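Local coordinates for protein aminotransferase (Bacillus subtilis, PDB 6L1O) that catalyses pyridoxal-phosphate-dependent amino-group transfer in the pathway that makes the dipeptide antibiotic bacilysin, at residues Pro129-Gly134 / Ile204-Tyr209; Pro146-Asn151 / Gly359-Arg364; Pro155-Ile160 / Lys169-Asn174. All blocks are in the same frame, centred on the assembly; numbering follows the deposited sequence.

Contact 1: Pro129-Gly134 / Ile204-Tyr209; sequences PEYLSG and IHDFAY. With PLP (pyridoxal-5'-phosphate), chain E.
Tyr131, on the segment of helix 130-137, and Asp206, at the C-terminal end of strand 202-206, approach with their CA atoms 10.1 Å apart, so the gap is bridged by side chains alone. The phenol of Tyr131 spans most of it, and its OH donates a 2.7 Å hydrogen bond to Asp206 OD2. The hydroxyl meets OD2 on the anti side, 18° out of the carboxylate plane, while ring and carboxylate are turned 69° against each other. With CG anti to the backbone N (chi1 -176°), Asp206 extends off the strand end toward the cofactor, and OD2 also comes within 2.5 Å of PLP N1. This aspartate facing the pyridine nitrogen is a hallmark of fold type I aminotransferases; Tyr131, bonded to the same oxygen, is placed as a second-shell residue and probably limits the rotation of the carboxylate. Just beyond the strand, Ala208 CB packs 3.5 Å from PLP C6, and Tyr209 OH shares a 2.6 Å hydrogen bond with PLP O3. The Tyr209 hydroxyl is also hydrogen-bonded to Tyr325 OH. The Tyr131 ring also stacks with Phe172 and meets Tyr128, which belongs to the cofactor pocket, edge-to-face.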
loop_
_atom_site.group_PDB
_atom_site.type_symbol
_atom_site.label_atom_id
_atom_site.label_comp_id
_atom_site.label_asym_id
_atom_site.label_seq_id
_atom_site.Cartn_x
_atom_site.Cartn_y
_atom_site.Cartn_z
ATOM N N PRO B 129 -15.251 -5.776 10.584
ATOM C CA PRO B 129 -14.352 -5.364 11.684
ATOM C C PRO B 129 -13.171 -4.482 11.225
ATOM O O PRO B 129 -12.591 -3.751 12.014
ATOM C CB PRO B 129 -13.840 -6.696 12.262
ATOM C CG PRO B 129 -14.223 -7.732 11.308
ATOM C CD PRO B 129 -15.392 -7.235 10.511
ATOM N N GLU B 130 -12.816 -4.522 9.957
ATOM C CA GLU B 130 -11.674 -3.730 9.519
ATOM C C GLU B 130 -11.951 -2.251 9.530
ATOM O O GLU B 130 -11.000 -1.475 9.593
ATOM C CB GLU B 130 -11.139 -4.198 8.128
ATOM C CG GLU B 130 -10.292 -5.469 8.183
ATOM C CD GLU B 130 -9.036 -5.365 9.093
ATOM O OE1 GLU B 130 -8.347 -4.265 9.133
ATOM O OE2 GLU B 130 -8.702 -6.394 9.769
ATOM N N TYR B 131 -13.225 -1.838 9.567
ATOM C CA TYR B 131 -13.567 -0.430 9.730
ATOM C C TYR B 131 -12.930 0.143 10.994
ATOM O O TYR B 131 -12.592 1.317 11.050
ATOM C CB TYR B 131 -15.091 -0.177 9.788
ATOM C CG TYR B 131 -15.863 -0.588 8.567
ATOM C CD1 TYR B 131 -15.269 -0.536 7.301
ATOM C CD2 TYR B 131 -17.179 -1.058 8.658
ATOM C CE1 TYR B 131 -15.937 -0.923 6.176
ATOM C CE2 TYR B 131 -17.884 -1.447 7.499
ATOM C CZ TYR B 131 -17.250 -1.396 6.275
ATOM O OH TYR B 131 -17.862 -1.824 5.136
ATOM N N LEU B 132 -12.786 -0.708 12.011
ATOM C CA LEU B 132 -12.236 -0.305 13.300
ATOM C C LEU B 132 -10.773 0.112 13.262
ATOM O O LEU B 132 -10.379 1.035 13.947
ATOM C CB LEU B 132 -12.437 -1.387 14.324
ATOM C CG LEU B 132 -13.543 -1.071 15.319
ATOM C CD1 LEU B 132 -13.743 -2.187 16.348
ATOM C CD2 LEU B 132 -13.151 0.221 16.087
ATOM N N SER B 133 -9.990 -0.576 12.445
ATOM C CA SER B 133 -8.583 -0.298 12.217
ATOM C C SER B 133 -8.284 1.142 11.831
ATOM O O SER B 133 -7.602 1.843 12.560
ATOM C CB SER B 133 -8.025 -1.237 11.122
ATOM O OG SER B 133 -7.971 -2.538 11.630
ATOM N N GLY B 134 -8.786 1.573 10.682
ATOM C CA GLY B 134 -8.594 2.915 10.200
ATOM C C GLY B 134 -9.016 3.967 11.231
ATOM O O GLY B 134 -8.351 4.950 11.443
ATOM N N ILE B 204 -18.795 7.113 3.334
ATOM C CA ILE B 204 -18.063 6.166 2.536
ATOM C C ILE B 204 -18.923 4.934 2.386
ATOM O O ILE B 204 -19.234 4.265 3.384
ATOM C CB ILE B 204 -16.680 5.784 3.136
ATOM C CG1 ILE B 204 -15.733 7.021 3.228
ATOM C CG2 ILE B 204 -15.978 4.672 2.340
ATOM C CD1 ILE B 204 -15.602 7.824 1.935
ATOM N N HIS B 205 -19.284 4.614 1.139
ATOM C CA HIS B 205 -20.049 3.390 0.944
ATOM C C HIS B 205 -19.133 2.284 0.455
ATOM O O HIS B 205 -18.426 2.475 -0.551
ATOM C CB HIS B 205 -21.172 3.600 -0.040
ATOM C CG HIS B 205 -21.977 2.367 -0.280
ATOM N ND1 HIS B 205 -22.078 1.777 -1.512
ATOM C CD2 HIS B 205 -22.641 1.572 0.575
ATOM C CE1 HIS B 205 -22.796 0.686 -1.416
ATOM N NE2 HIS B 205 -23.153 0.540 -0.158
ATOM N N ASP B 206 -19.165 1.156 1.135
ATOM C CA ASP B 206 -18.299 0.031 0.835
ATOM C C ASP B 206 -19.113 -0.876 -0.134
ATOM O O ASP B 206 -20.072 -1.548 0.284
ATOM C CB ASP B 206 -17.900 -0.684 2.133
ATOM C CG ASP B 206 -16.906 -1.815 1.934
ATOM O OD1 ASP B 206 -16.616 -2.199 0.776
ATOM O OD2 ASP B 206 -16.406 -2.349 2.956
ATOM N N PHE B 207 -18.711 -0.898 -1.393
ATOM C CA PHE B 207 -19.447 -1.580 -2.431
ATOM C C PHE B 207 -18.713 -2.866 -2.886
ATOM O O PHE B 207 -18.806 -3.266 -4.023
ATOM C CB PHE B 207 -19.715 -0.592 -3.591
ATOM C CG PHE B 207 -20.920 -0.873 -4.435
ATOM C CD1 PHE B 207 -22.056 -1.473 -3.924
ATOM C CD2 PHE B 207 -20.961 -0.431 -5.773
ATOM C CE1 PHE B 207 -23.176 -1.657 -4.679
ATOM C CE2 PHE B 207 -22.114 -0.608 -6.549
ATOM C CZ PHE B 207 -23.233 -1.214 -6.006
ATOM N N ALA B 208 -18.072 -3.547 -1.939
ATOM C CA ALA B 208 -17.305 -4.749 -2.211
ATOM C C ALA B 208 -18.115 -5.871 -2.854
ATOM O O ALA B 208 -17.570 -6.631 -3.643
ATOM C CB ALA B 208 -16.662 -5.260 -0.963
ATOM N N TYR B 209 -19.427 -5.929 -2.559
ATOM C CA TYR B 209 -20.285 -7.005 -3.059
ATOM C C TYR B 209 -21.277 -6.466 -4.077
ATOM O O TYR B 209 -22.343 -7.091 -4.365
ATOM C CB TYR B 209 -20.976 -7.757 -1.879
ATOM C CG TYR B 209 -19.995 -8.351 -0.934
ATOM C CD1 TYR B 209 -19.408 -9.623 -1.191
ATOM C CD2 TYR B 209 -19.540 -7.656 0.188
ATOM C CE1 TYR B 209 -18.463 -10.134 -0.361
ATOM C CE2 TYR B 209 -18.595 -8.184 1.021
ATOM C CZ TYR B 209 -18.054 -9.424 0.742
ATOM O OH TYR B 209 -17.100 -9.957 1.523
HETATM N N1 PLP E . -15.353 -4.553 2.383
HETATM C C2 PLP E . -15.964 -5.659 2.845
HETATM C C2A PLP E . -17.141 -5.573 3.773
HETATM C C3 PLP E . -15.428 -6.967 2.546
HETATM O O3 PLP E . -15.949 -8.111 3.004
HETATM C C4 PLP E . -14.322 -6.994 1.658
HETATM C C4A PLP E . -13.584 -8.309 1.671
HETATM C C5 PLP E . -13.720 -5.754 1.185
HETATM C C6 PLP E . -14.313 -4.558 1.560
HETATM C C5A PLP E . -12.599 -5.724 0.190
HETATM O O4P PLP E . -11.410 -6.242 0.599
HETATM P P PLP E . -10.077 -6.029 -0.324
HETATM O O1P PLP E . -9.079 -5.430 0.601
HETATM O O2P PLP E . -10.387 -5.214 -1.562
HETATM O O3P PLP E . -9.704 -7.424 -0.741
#

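Contact 2: Pro146-Asn151 / Gly359-Arg364; sequences PLYEEN and GSNGKR
Tyr148, whose carbonyl O accepts a 2.9 Å hydrogen bond from Asn151 N in the short 3-10 turn at 149-150, meets Asn361 across the contact. The two side chains touch through a ring carbon and the amide oxygen: Tyr148 CE1 lies 3.6 Å from Asn361 OD1. Ring and amide planes stand 80° apart, and the oxygen approaches the ring obliquely. The other branch of the same amide turns to the proline, with Asn361 ND2 3.6 Å from Pro146 CB. Asn361 CG lies anti to its carbonyl carbon (chi1 -80°), which sets the amide between Pro146 and Tyr148. No hydrogen bond links the two segments; both branches of the amide meet carbon atoms, while ND2 has a hydrogen-bond partner of its own beyond them. Pro146 closes strand 141-146, an outermost strand of the seven-stranded sheet at the heart of the fold type I large domain. Asn361 belongs to the loop that leads into strand 365-369 of the small three-stranded sheet, and the contact thus brings the edge strand of one sheet against a connection of the other. The loop contains a 3-10 turn at 360-362, with Gly362 N bonded to Gly359 O at 3.0 Å; Gly359 precedes it with backbone angles (phi 128°) that call for glycine. Asn125, at the end of strand 120-125, serves both sides: its backbone is bonded to that of Leu147, and its side chain is bonded to Asn361 N and Ser360 OG.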
loop_
_atom_site.group_PDB
_atom_site.type_symbol
_atom_site.label_atom_id
_atom_site.label_comp_id
_atom_site.label_asym_id
_atom_site.label_seq_id
_atom_site.Cartn_x
_atom_site.Cartn_y
_atom_site.Cartn_z
ATOM N N PRO B 146 -26.904 0.615 15.064
ATOM C CA PRO B 146 -27.327 -0.780 15.111
ATOM C C PRO B 146 -28.161 -1.193 13.886
ATOM O O PRO B 146 -29.022 -0.442 13.393
ATOM C CB PRO B 146 -28.131 -0.853 16.401
ATOM C CG PRO B 146 -28.604 0.504 16.638
ATOM C CD PRO B 146 -27.518 1.412 16.154
ATOM N N LEU B 147 -27.851 -2.350 13.342
ATOM C CA LEU B 147 -28.624 -2.890 12.207
ATOM C C LEU B 147 -29.473 -4.025 12.748
ATOM O O LEU B 147 -28.951 -5.068 13.177
ATOM C CB LEU B 147 -27.703 -3.356 11.078
ATOM C CG LEU B 147 -26.567 -2.458 10.606
ATOM C CD1 LEU B 147 -25.806 -3.077 9.437
ATOM C CD2 LEU B 147 -27.056 -1.059 10.283
ATOM N N TYR B 148 -30.793 -3.827 12.762
ATOM C CA TYR B 148 -31.683 -4.850 13.244
ATOM C C TYR B 148 -32.420 -5.515 12.079
ATOM O O TYR B 148 -32.795 -4.825 11.099
ATOM C CB TYR B 148 -32.701 -4.240 14.230
ATOM C CG TYR B 148 -32.063 -3.645 15.449
ATOM C CD1 TYR B 148 -31.362 -4.449 16.343
ATOM C CD2 TYR B 148 -32.185 -2.310 15.729
ATOM C CE1 TYR B 148 -30.770 -3.913 17.484
ATOM C CE2 TYR B 148 -31.617 -1.755 16.876
ATOM C CZ TYR B 148 -30.922 -2.565 17.748
ATOM O OH TYR B 148 -30.322 -2.023 18.852
ATOM N N GLU B 149 -32.674 -6.810 12.212
ATOM C CA GLU B 149 -33.406 -7.570 11.189
ATOM C C GLU B 149 -34.780 -6.945 10.877
ATOM O O GLU B 149 -35.212 -6.904 9.719
ATOM C CB GLU B 149 -33.616 -9.000 11.629
ATOM C CG GLU B 149 -34.408 -9.840 10.616
ATOM C CD GLU B 149 -34.302 -11.328 10.874
ATOM O OE1 GLU B 149 -33.922 -11.707 12.002
ATOM O OE2 GLU B 149 -34.612 -12.123 9.953
ATOM N N GLU B 150 -35.428 -6.413 11.913
ATOM C CA GLU B 150 -36.731 -5.741 11.764
ATOM C C GLU B 150 -36.662 -4.560 10.808
ATOM O O GLU B 150 -37.633 -4.245 10.126
ATOM C CB GLU B 150 -37.223 -5.274 13.142
ATOM C CG GLU B 150 -37.581 -6.396 14.099
ATOM C CD GLU B 150 -36.436 -6.894 14.998
ATOM O OE1 GLU B 150 -35.201 -6.775 14.651
ATOM O OE2 GLU B 150 -36.799 -7.446 16.061
ATOM N N ASN B 151 -35.526 -3.878 10.768
ATOM C CA ASN B 151 -35.323 -2.780 9.797
ATOM C C ASN B 151 -34.583 -3.216 8.530
ATOM O O ASN B 151 -34.092 -2.381 7.812
ATOM C CB ASN B 151 -34.540 -1.626 10.428
ATOM C CG ASN B 151 -35.130 -1.169 11.719
ATOM O OD1 ASN B 151 -36.345 -1.186 11.893
ATOM N ND2 ASN B 151 -34.293 -0.723 12.618
ATOM N N GLY B 359 -19.480 -7.343 15.865
ATOM C CA GLY B 359 -20.025 -6.410 16.865
ATOM C C GLY B 359 -21.062 -7.113 17.718
ATOM O O GLY B 359 -21.502 -8.230 17.436
ATOM N N SER B 360 -21.492 -6.432 18.766
ATOM C CA SER B 360 -22.415 -7.038 19.754
ATOM C C SER B 360 -23.750 -7.492 19.153
ATOM O O SER B 360 -24.363 -8.445 19.625
ATOM C CB SER B 360 -22.660 -6.036 20.897
ATOM O OG SER B 360 -23.232 -4.881 20.393
ATOM N N ASN B 361 -24.212 -6.824 18.106
ATOM C CA ASN B 361 -25.451 -7.228 17.467
ATOM C C ASN B 361 -25.382 -8.487 16.640
ATOM O O ASN B 361 -26.404 -8.917 16.133
ATOM C CB ASN B 361 -26.034 -6.118 16.607
ATOM C CG ASN B 361 -26.764 -5.135 17.430
ATOM O OD1 ASN B 361 -27.649 -5.521 18.179
ATOM N ND2 ASN B 361 -26.405 -3.832 17.313
ATOM N N GLY B 362 -24.199 -9.078 16.545
ATOM C CA GLY B 362 -24.007 -10.374 15.941
ATOM C C GLY B 362 -23.894 -11.555 16.874
ATOM O O GLY B 362 -23.639 -12.664 16.432
ATOM N N LYS B 363 -24.095 -11.344 18.183
ATOM C CA LYS B 363 -23.806 -12.370 19.183
ATOM C C LYS B 363 -24.624 -13.673 19.084
ATOM O O LYS B 363 -24.179 -14.680 19.583
ATOM C CB LYS B 363 -24.005 -11.812 20.628
ATOM N N ARG B 364 -25.781 -13.652 18.429
ATOM C CA ARG B 364 -26.577 -14.861 18.284
ATOM C C ARG B 364 -26.638 -15.410 16.830
ATOM O O ARG B 364 -27.528 -16.170 16.470
ATOM C CB ARG B 364 -27.995 -14.613 18.835
ATOM C CG ARG B 364 -27.991 -14.326 20.343
ATOM C CD ARG B 364 -29.284 -14.758 21.016
ATOM N NE ARG B 364 -29.530 -16.191 20.816
ATOM C CZ ARG B 364 -28.912 -17.183 21.469
ATOM N NH1 ARG B 364 -28.000 -16.935 22.399
ATOM N NH2 ARG B 364 -29.188 -18.442 21.176
#

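Contact 3: Pro155-Ile160 / Lys169-Asn174; sequences PDFEKI and KLMFLN. With PLP (pyridoxal-5'-phosphate), chain E.
Phe157 and Met171 cross at about a right angle, and the sulfur approaches the ring obliquely, nearest CE1. Met171 SD is 3.5 Å from Phe157 CE1 and 4.7 Å from the ring centroid, in a direction 66° off the ring normal, which makes this an oblique Met-aromatic contact. Met171 runs straight out from the strand, with both chi1 and chi2 near 180°, and bends only at chi3 (68°). That bend carries the terminal methyl along the same part of the ring, with CE 3.9 Å from Phe157 CE1. Leu173, two residues further along the strand and directed to the same side, meets the ring differently: its CD1 sits at the edge, near the ring plane, 4.4 Å from Phe157 CZ. Its other methyl serves the proline, with Leu173 CD2 4.0 Å from Pro155 CG. Leucine thus divides its two branches between Phe157 and Pro155, and all four residues are buried in a wholly apolar contact.

Around Phe157 the backbone forms an Asx turn, in which Asp156 OD1 accepts a 3.2 Å hydrogen bond from Glu158 N. Lys159 N adds a bond to Asp156 O, and Phe157 lies within this turn, with its side chain directed to the strand. Next along the chain from Leu173, Asn174 reaches the cofactor, its OD1 3.6 Å from PLP C2A; the same oxygen is hydrogen-bonded to Asn178 N.

Strand 168-174 runs parallel between strands 120-125 and 202-206 in the central sheet. Helix 186-199 contributes Ala192, against both Phe157 and Leu173, and Phe195, whose ring meets that of Phe157; Met145 of strand 141-146 packs on Pro155, Met171 and Leu173.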
loop_
_atom_site.group_PDB
_atom_site.type_symbol
_atom_site.label_atom_id
_atom_site.label_comp_id
_atom_site.label_asym_id
_atom_site.label_seq_id
_atom_site.Cartn_x
_atom_site.Cartn_y
_atom_site.Cartn_z
ATOM N N PRO B 155 -29.645 1.075 8.882
ATOM C CA PRO B 155 -29.586 1.871 10.108
ATOM C C PRO B 155 -30.773 2.872 10.113
ATOM O O PRO B 155 -31.243 3.276 9.051
ATOM C CB PRO B 155 -28.272 2.630 9.955
ATOM C CG PRO B 155 -28.134 2.821 8.481
ATOM C CD PRO B 155 -28.646 1.528 7.903
ATOM N N ASP B 156 -31.263 3.188 11.307
ATOM C CA ASP B 156 -32.233 4.265 11.509
ATOM C C ASP B 156 -31.453 5.512 11.952
ATOM O O ASP B 156 -31.010 5.611 13.103
ATOM C CB ASP B 156 -33.262 3.857 12.569
ATOM C CG ASP B 156 -34.391 4.880 12.719
ATOM O OD1 ASP B 156 -34.256 6.047 12.253
ATOM O OD2 ASP B 156 -35.413 4.491 13.335
ATOM N N PHE B 157 -31.324 6.466 11.053
ATOM C CA PHE B 157 -30.443 7.637 11.277
ATOM C C PHE B 157 -31.001 8.601 12.335
ATOM O O PHE B 157 -30.239 9.337 12.979
ATOM C CB PHE B 157 -30.212 8.389 9.980
ATOM C CG PHE B 157 -29.496 7.575 8.920
ATOM C CD1 PHE B 157 -28.215 7.089 9.158
ATOM C CD2 PHE B 157 -30.089 7.312 7.719
ATOM C CE1 PHE B 157 -27.541 6.337 8.206
ATOM C CE2 PHE B 157 -29.433 6.551 6.738
ATOM C CZ PHE B 157 -28.148 6.089 6.982
ATOM N N GLU B 158 -32.316 8.564 12.526
ATOM C CA GLU B 158 -32.979 9.361 13.555
ATOM C C GLU B 158 -32.811 8.782 14.956
ATOM O O GLU B 158 -33.053 9.482 15.933
ATOM C CB GLU B 158 -34.463 9.494 13.212
ATOM C CG GLU B 158 -34.714 10.309 11.960
ATOM C CD GLU B 158 -34.300 11.778 12.122
ATOM O OE1 GLU B 158 -34.419 12.320 13.246
ATOM O OE2 GLU B 158 -33.858 12.401 11.126
ATOM N N LYS B 159 -32.366 7.526 15.057
ATOM C CA LYS B 159 -32.044 6.931 16.339
ATOM C C LYS B 159 -30.713 7.440 16.898
ATOM O O LYS B 159 -30.438 7.234 18.044
ATOM C CB LYS B 159 -32.054 5.399 16.251
ATOM N N ILE B 160 -29.897 8.089 16.072
ATOM C CA ILE B 160 -28.577 8.532 16.485
ATOM C C ILE B 160 -28.759 9.772 17.370
ATOM O O ILE B 160 -29.498 10.701 17.022
ATOM C CB ILE B 160 -27.680 8.899 15.296
ATOM C CG1 ILE B 160 -27.462 7.671 14.372
ATOM C CG2 ILE B 160 -26.335 9.402 15.797
ATOM C CD1 ILE B 160 -26.923 8.062 12.991
ATOM N N LYS B 169 -17.855 12.944 11.898
ATOM C CA LYS B 169 -17.292 13.415 10.620
ATOM C C LYS B 169 -17.261 12.398 9.497
ATOM O O LYS B 169 -17.080 12.763 8.343
ATOM C CB LYS B 169 -15.926 13.974 10.851
ATOM C CG LYS B 169 -15.895 15.175 11.780
ATOM C CD LYS B 169 -16.799 16.348 11.351
ATOM C CE LYS B 169 -16.343 16.985 10.021
ATOM N NZ LYS B 169 -17.502 17.488 9.189
ATOM N N LEU B 170 -17.530 11.142 9.821
ATOM C CA LEU B 170 -17.497 10.080 8.832
ATOM C C LEU B 170 -18.455 8.979 9.213
ATOM O O LEU B 170 -18.571 8.623 10.376
ATOM C CB LEU B 170 -16.107 9.527 8.716
ATOM C CG LEU B 170 -15.918 8.490 7.577
ATOM C CD1 LEU B 170 -14.816 8.872 6.620
ATOM C CD2 LEU B 170 -15.658 7.151 8.166
ATOM N N MET B 171 -19.139 8.453 8.210
ATOM C CA MET B 171 -19.961 7.308 8.357
ATOM C C MET B 171 -19.598 6.212 7.321
ATOM O O MET B 171 -19.427 6.512 6.178
ATOM C CB MET B 171 -21.419 7.725 8.131
ATOM C CG MET B 171 -22.393 6.515 8.144
ATOM S SD MET B 171 -24.122 6.967 7.981
ATOM C CE MET B 171 -24.284 7.581 6.383
ATOM N N PHE B 172 -19.599 4.969 7.760
ATOM C CA PHE B 172 -19.528 3.785 6.868
ATOM C C PHE B 172 -20.865 3.127 6.643
ATOM O O PHE B 172 -21.631 2.895 7.591
ATOM C CB PHE B 172 -18.576 2.730 7.470
ATOM C CG PHE B 172 -17.129 3.110 7.395
ATOM C CD1 PHE B 172 -16.515 3.294 6.166
ATOM C CD2 PHE B 172 -16.379 3.221 8.544
ATOM C CE1 PHE B 172 -15.161 3.659 6.087
ATOM C CE2 PHE B 172 -15.028 3.540 8.481
ATOM C CZ PHE B 172 -14.423 3.741 7.262
ATOM N N LEU B 173 -21.147 2.765 5.394
ATOM C CA LEU B 173 -22.235 1.906 5.083
ATOM C C LEU B 173 -21.726 0.810 4.108
ATOM O O LEU B 173 -20.812 1.050 3.353
ATOM C CB LEU B 173 -23.366 2.719 4.435
ATOM C CG LEU B 173 -23.980 3.849 5.265
ATOM C CD1 LEU B 173 -24.864 4.707 4.357
ATOM C CD2 LEU B 173 -24.741 3.285 6.421
ATOM N N ASN B 174 -22.355 -0.351 4.116
ATOM C CA ASN B 174 -21.924 -1.479 3.329
ATOM C C ASN B 174 -23.098 -2.308 2.816
ATOM O O ASN B 174 -23.623 -3.136 3.553
ATOM C CB ASN B 174 -20.993 -2.323 4.198
ATOM C CG ASN B 174 -20.587 -3.619 3.575
ATOM O OD1 ASN B 174 -20.571 -4.635 4.230
ATOM N ND2 ASN B 174 -20.262 -3.599 2.297
HETATM N N1 PLP E . -15.353 -4.553 2.383
HETATM C C2 PLP E . -15.964 -5.659 2.845
HETATM C C2A PLP E . -17.141 -5.573 3.773
HETATM C C3 PLP E . -15.428 -6.967 2.546
HETATM O O3 PLP E . -15.949 -8.111 3.004
HETATM C C4 PLP E . -14.322 -6.994 1.658
HETATM C C4A PLP E . -13.584 -8.309 1.671
HETATM C C5 PLP E . -13.720 -5.754 1.185
HETATM C C6 PLP E . -14.313 -4.558 1.560
HETATM C C5A PLP E . -12.599 -5.724 0.190
HETATM O O4P PLP E . -11.410 -6.242 0.599
HETATM P P PLP E . -10.077 -6.029 -0.324
HETATM O O1P PLP E . -9.079 -5.430 0.601
HETATM O O2P PLP E . -10.387 -5.214 -1.562
HETATM O O3P PLP E . -9.704 -7.424 -0.741
#

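Contacts 1 and 3 are buried and share the central sheet through its neighbouring strands 202-206 and 168-174, with Asp206 and Asn174 both near PLP. Where they touch, Asp206 N probably bonds to Leu173 O and Asn174 ND2 to Asp206 O. Their chemistry differs: contact 1 is a single polar bridge at the pyridine end of the cofactor, whereas contact 3 is hydrocarbon and sulfur packing against helix 186-199. Contact 2, partly buried, lies nearer the surface, about 17 Å from contact 1 between centres, and consists of amide-to-carbon packing between the end of an edge strand with its following loop and another loop. It meets contact 3 through Leu147 CD2, 3.6 Å from Pro155 N.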